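PDB 5WLH: LbaCas13a H328A (C2c2) from Lachnospiraceae bacterium NK4A179, which binds and probably processes CRISPR precursor RNA and, guided by the mature crRNA, probably cleaves target and other single-stranded RNA through its HEPN nuclease domains. Local coordinates for residues F1136-H1141 with Q1175-Y1180. Residues are numbered along the deposited sequence; the frame is centred on the assembly and turned at random.
Sequences FQLGYH and QICAMY
Segments 1136-1141 and 1175-1180 form an antiparallel helix pair, their axes 10.0 Å apart at closest approach, and meet through I1176, which reaches between Q1137, L1138 and H1141 on the facing helix. Its two branches divide the work. CG2 lies 3.9 Å from L1138 CG, as the two side chains slide past each other in opposite directions, while CD1 approaches H1141 CD2 at 3.5 Å and the backbone O of Q1137. CG1 lies anti to the carbonyl carbon (chi1 -72°) and the chain runs on extended, which carries CD1 to the imidazole, whose ND1 is bonded to Y1155. On the flank, both methyls of L1138 rest against sulfur, CD1 being 3.6 Å from C1177 SG, and Y456 of helix 429-458 touches both residues. The connection between the paired helices holds the short helix 1153-1156 and strands 1157-1160 and 1166-1169, after which helix 1171-1180 runs back alongside helix 1106-1145. At Y1180 the apolar seam gives way to a buried hydrogen bond. Y1180 OH donates to Q1137 OE1 at 2.6 Å, the oxygen lying at the phenol's edge, the donor tilted 31° from the carbonyl plane, and amide and ring planes 65° apart. Q1137 NE2 meanwhile binds Y1226 O, and bonds at both ends of the amide hold its rotation. A leucine in place of Q1137 would probably leave the buried Y1180 hydroxyl and the Y1226 carbonyl without these mates.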
ATOM      1  N   PHE A1136       6.934 -15.094 -11.956  1.00 17.43           N
ATOM      2  CA  PHE A1136       8.275 -15.288 -12.485  1.00 17.88           C
ATOM      3  C   PHE A1136       8.392 -16.659 -13.123  1.00 16.95           C
ATOM      4  O   PHE A1136       8.851 -16.790 -14.265  1.00 17.29           O
ATOM      5  CB  PHE A1136       9.338 -15.168 -11.390  1.00 15.97           C
ATOM      6  CG  PHE A1136      10.722 -15.394 -11.917  1.00 17.56           C
ATOM      7  CD1 PHE A1136      11.240 -16.692 -12.053  1.00 17.70           C
ATOM      8  CD2 PHE A1136      11.487 -14.323 -12.349  1.00 20.58           C
ATOM      9  CE1 PHE A1136      12.496 -16.888 -12.596  1.00 19.18           C
ATOM     10  CE2 PHE A1136      12.763 -14.517 -12.871  1.00 19.51           C
ATOM     11  CZ  PHE A1136      13.269 -15.797 -12.990  1.00 20.18           C
ATOM     12  N   GLN A1137       7.999 -17.691 -12.375  1.00 18.79           N
ATOM     13  CA  GLN A1137       8.083 -19.057 -12.893  1.00 19.16           C
ATOM     14  C   GLN A1137       7.236 -19.219 -14.145  1.00 20.67           C
ATOM     15  O   GLN A1137       7.688 -19.799 -15.132  1.00 20.76           O
ATOM     16  CB  GLN A1137       7.655 -20.053 -11.829  1.00 16.31           C
ATOM     17  CG  GLN A1137       8.630 -20.117 -10.662  1.00 20.14           C
ATOM     18  CD  GLN A1137       8.132 -20.993  -9.547  1.00 24.71           C
ATOM     19  OE1 GLN A1137       6.974 -20.897  -9.129  1.00 22.22           O
ATOM     20  NE2 GLN A1137       9.003 -21.853  -9.050  1.00 22.23           N
ATOM     21  N   LEU A1138       6.008 -18.697 -14.127  1.00 17.18           N
ATOM     22  CA  LEU A1138       5.161 -18.768 -15.310  1.00 21.12           C
ATOM     23  C   LEU A1138       5.803 -18.070 -16.491  1.00 21.11           C
ATOM     24  O   LEU A1138       5.800 -18.595 -17.598  1.00 20.61           O
ATOM     25  CB  LEU A1138       3.803 -18.140 -15.029  1.00 19.40           C
ATOM     26  CG  LEU A1138       2.877 -19.042 -14.240  1.00 21.65           C
ATOM     27  CD1 LEU A1138       1.617 -18.240 -13.890  1.00 24.89           C
ATOM     28  CD2 LEU A1138       2.496 -20.327 -15.069  1.00 21.76           C
ATOM     29  N   GLY A1139       6.345 -16.871 -16.280  1.00 19.57           N
ATOM     30  CA  GLY A1139       6.910 -16.146 -17.401  1.00 19.59           C
ATOM     31  C   GLY A1139       8.153 -16.820 -17.935  1.00 20.38           C
ATOM     32  O   GLY A1139       8.342 -16.923 -19.152  1.00 19.77           O
ATOM     33  N   TYR A1140       8.999 -17.299 -17.029  1.00 18.04           N
ATOM     34  CA  TYR A1140      10.236 -17.966 -17.401  1.00 20.06           C
ATOM     35  C   TYR A1140       9.950 -19.275 -18.138  1.00 20.25           C
ATOM     36  O   TYR A1140      10.488 -19.523 -19.223  1.00 22.41           O
ATOM     37  CB  TYR A1140      11.046 -18.193 -16.130  1.00 18.69           C
ATOM     38  CG  TYR A1140      12.297 -18.991 -16.303  1.00 19.16           C
ATOM     39  CD1 TYR A1140      13.491 -18.365 -16.621  1.00 23.45           C
ATOM     40  CD2 TYR A1140      12.287 -20.374 -16.169  1.00 23.39           C
ATOM     41  CE1 TYR A1140      14.665 -19.102 -16.768  1.00 21.91           C
ATOM     42  CE2 TYR A1140      13.451 -21.121 -16.325  1.00 22.72           C
ATOM     43  CZ  TYR A1140      14.633 -20.474 -16.620  1.00 24.26           C
ATOM     44  OH  TYR A1140      15.791 -21.213 -16.766  1.00 25.83           O
ATOM     45  N   HIS A1141       9.083 -20.119 -17.582  1.00 18.69           N
ATOM     46  CA  HIS A1141       8.829 -21.387 -18.268  1.00 20.45           C
ATOM     47  C   HIS A1141       7.969 -21.203 -19.505  1.00 23.16           C
ATOM     48  O   HIS A1141       8.083 -21.992 -20.449  1.00 22.58           O
ATOM     49  CB  HIS A1141       8.215 -22.381 -17.301  1.00 20.44           C
ATOM     50  CG  HIS A1141       9.184 -22.833 -16.263  1.00 20.16           C
ATOM     51  ND1 HIS A1141      10.188 -23.739 -16.535  1.00 20.72           N
ATOM     52  CD2 HIS A1141       9.367 -22.435 -14.983  1.00 19.64           C
ATOM     53  CE1 HIS A1141      10.911 -23.924 -15.447  1.00 20.93           C
ATOM     54  NE2 HIS A1141      10.435 -23.142 -14.489  1.00 22.79           N
ATOM     55  N   GLN A1175       1.271 -27.084 -14.014  1.00 19.82           N
ATOM     56  CA  GLN A1175       1.826 -27.581 -12.765  1.00 20.57           C
ATOM     57  C   GLN A1175       2.364 -26.449 -11.908  1.00 20.08           C
ATOM     58  O   GLN A1175       2.302 -26.529 -10.674  1.00 18.42           O
ATOM     59  CB  GLN A1175       2.910 -28.622 -13.064  1.00 19.27           C
ATOM     60  CG  GLN A1175       2.305 -29.869 -13.770  1.00 18.14           C
ATOM     61  CD  GLN A1175       1.842 -30.897 -12.764  1.00 22.20           C
ATOM     62  OE1 GLN A1175       0.686 -30.908 -12.353  1.00 23.29           O
ATOM     63  NE2 GLN A1175       2.761 -31.727 -12.313  1.00 25.70           N
ATOM     64  N   ILE A1176       2.878 -25.392 -12.534  1.00 18.71           N
ATOM     65  CA  ILE A1176       3.299 -24.227 -11.762  1.00 19.47           C
ATOM     66  C   ILE A1176       2.105 -23.623 -11.036  1.00 19.00           C
ATOM     67  O   ILE A1176       2.154 -23.362  -9.830  1.00 21.74           O
ATOM     68  CB  ILE A1176       3.988 -23.187 -12.663  1.00 19.72           C
ATOM     69  CG1 ILE A1176       5.374 -23.697 -13.086  1.00 21.84           C
ATOM     70  CG2 ILE A1176       4.138 -21.853 -11.881  1.00 20.82           C
ATOM     71  CD1 ILE A1176       6.026 -22.889 -14.194  1.00 19.76           C
ATOM     72  N   CYS A1177       1.013 -23.398 -11.764  1.00 19.03           N
ATOM     73  CA  CYS A1177      -0.136 -22.755 -11.137  1.00 20.42           C
ATOM     74  C   CYS A1177      -0.768 -23.656 -10.096  1.00 21.00           C
ATOM     75  O   CYS A1177      -1.278 -23.163  -9.079  1.00 19.67           O
ATOM     76  CB  CYS A1177      -1.168 -22.350 -12.186  1.00 22.50           C
ATOM     77  SG  CYS A1177      -0.613 -21.013 -13.238  1.00 24.97           S
ATOM     78  N   ALA A1178      -0.718 -24.974 -10.306  1.00 19.42           N
ATOM     79  CA  ALA A1178      -1.295 -25.860  -9.309  1.00 22.31           C
ATOM     80  C   ALA A1178      -0.582 -25.725  -7.975  1.00 18.13           C
ATOM     81  O   ALA A1178      -1.182 -25.977  -6.932  1.00 22.29           O
ATOM     82  CB  ALA A1178      -1.269 -27.310  -9.794  1.00 21.17           C
ATOM     83  N   MET A1179       0.706 -25.361  -7.975  1.00 18.46           N
ATOM     84  CA  MET A1179       1.385 -25.205  -6.696  1.00 21.58           C
ATOM     85  C   MET A1179       0.756 -24.113  -5.850  1.00 20.61           C
ATOM     86  O   MET A1179       0.879 -24.137  -4.626  1.00 22.67           O
ATOM     87  CB  MET A1179       2.864 -24.880  -6.904  1.00 24.05           C
ATOM     88  CG  MET A1179       3.661 -26.019  -7.471  1.00 22.46           C
ATOM     89  SD  MET A1179       5.436 -25.637  -7.361  1.00 24.61           S
ATOM     90  CE  MET A1179       5.644 -24.605  -8.796  1.00 23.97           C
ATOM     91  N   TYR A1180       0.115 -23.132  -6.481  1.00 21.82           N
ATOM     92  CA  TYR A1180      -0.319 -21.937  -5.781  1.00 19.14           C
ATOM     93  C   TYR A1180      -1.825 -21.807  -5.639  1.00 20.60           C
ATOM     94  O   TYR A1180      -2.289 -20.823  -5.046  1.00 21.02           O
ATOM     95  CB  TYR A1180       0.215 -20.701  -6.509  1.00 20.59           C
ATOM     96  CG  TYR A1180       1.722 -20.711  -6.583  1.00 20.75           C
ATOM     97  CD1 TYR A1180       2.482 -20.334  -5.489  1.00 22.23           C
ATOM     98  CD2 TYR A1180       2.377 -21.104  -7.738  1.00 20.77           C
ATOM     99  CE1 TYR A1180       3.871 -20.339  -5.544  1.00 22.85           C
ATOM    100  CE2 TYR A1180       3.773 -21.122  -7.807  1.00 21.39           C
ATOM    101  CZ  TYR A1180       4.507 -20.734  -6.704  1.00 25.61           C
ATOM    102  OH  TYR A1180       5.882 -20.759  -6.758  1.00 24.51           O
TER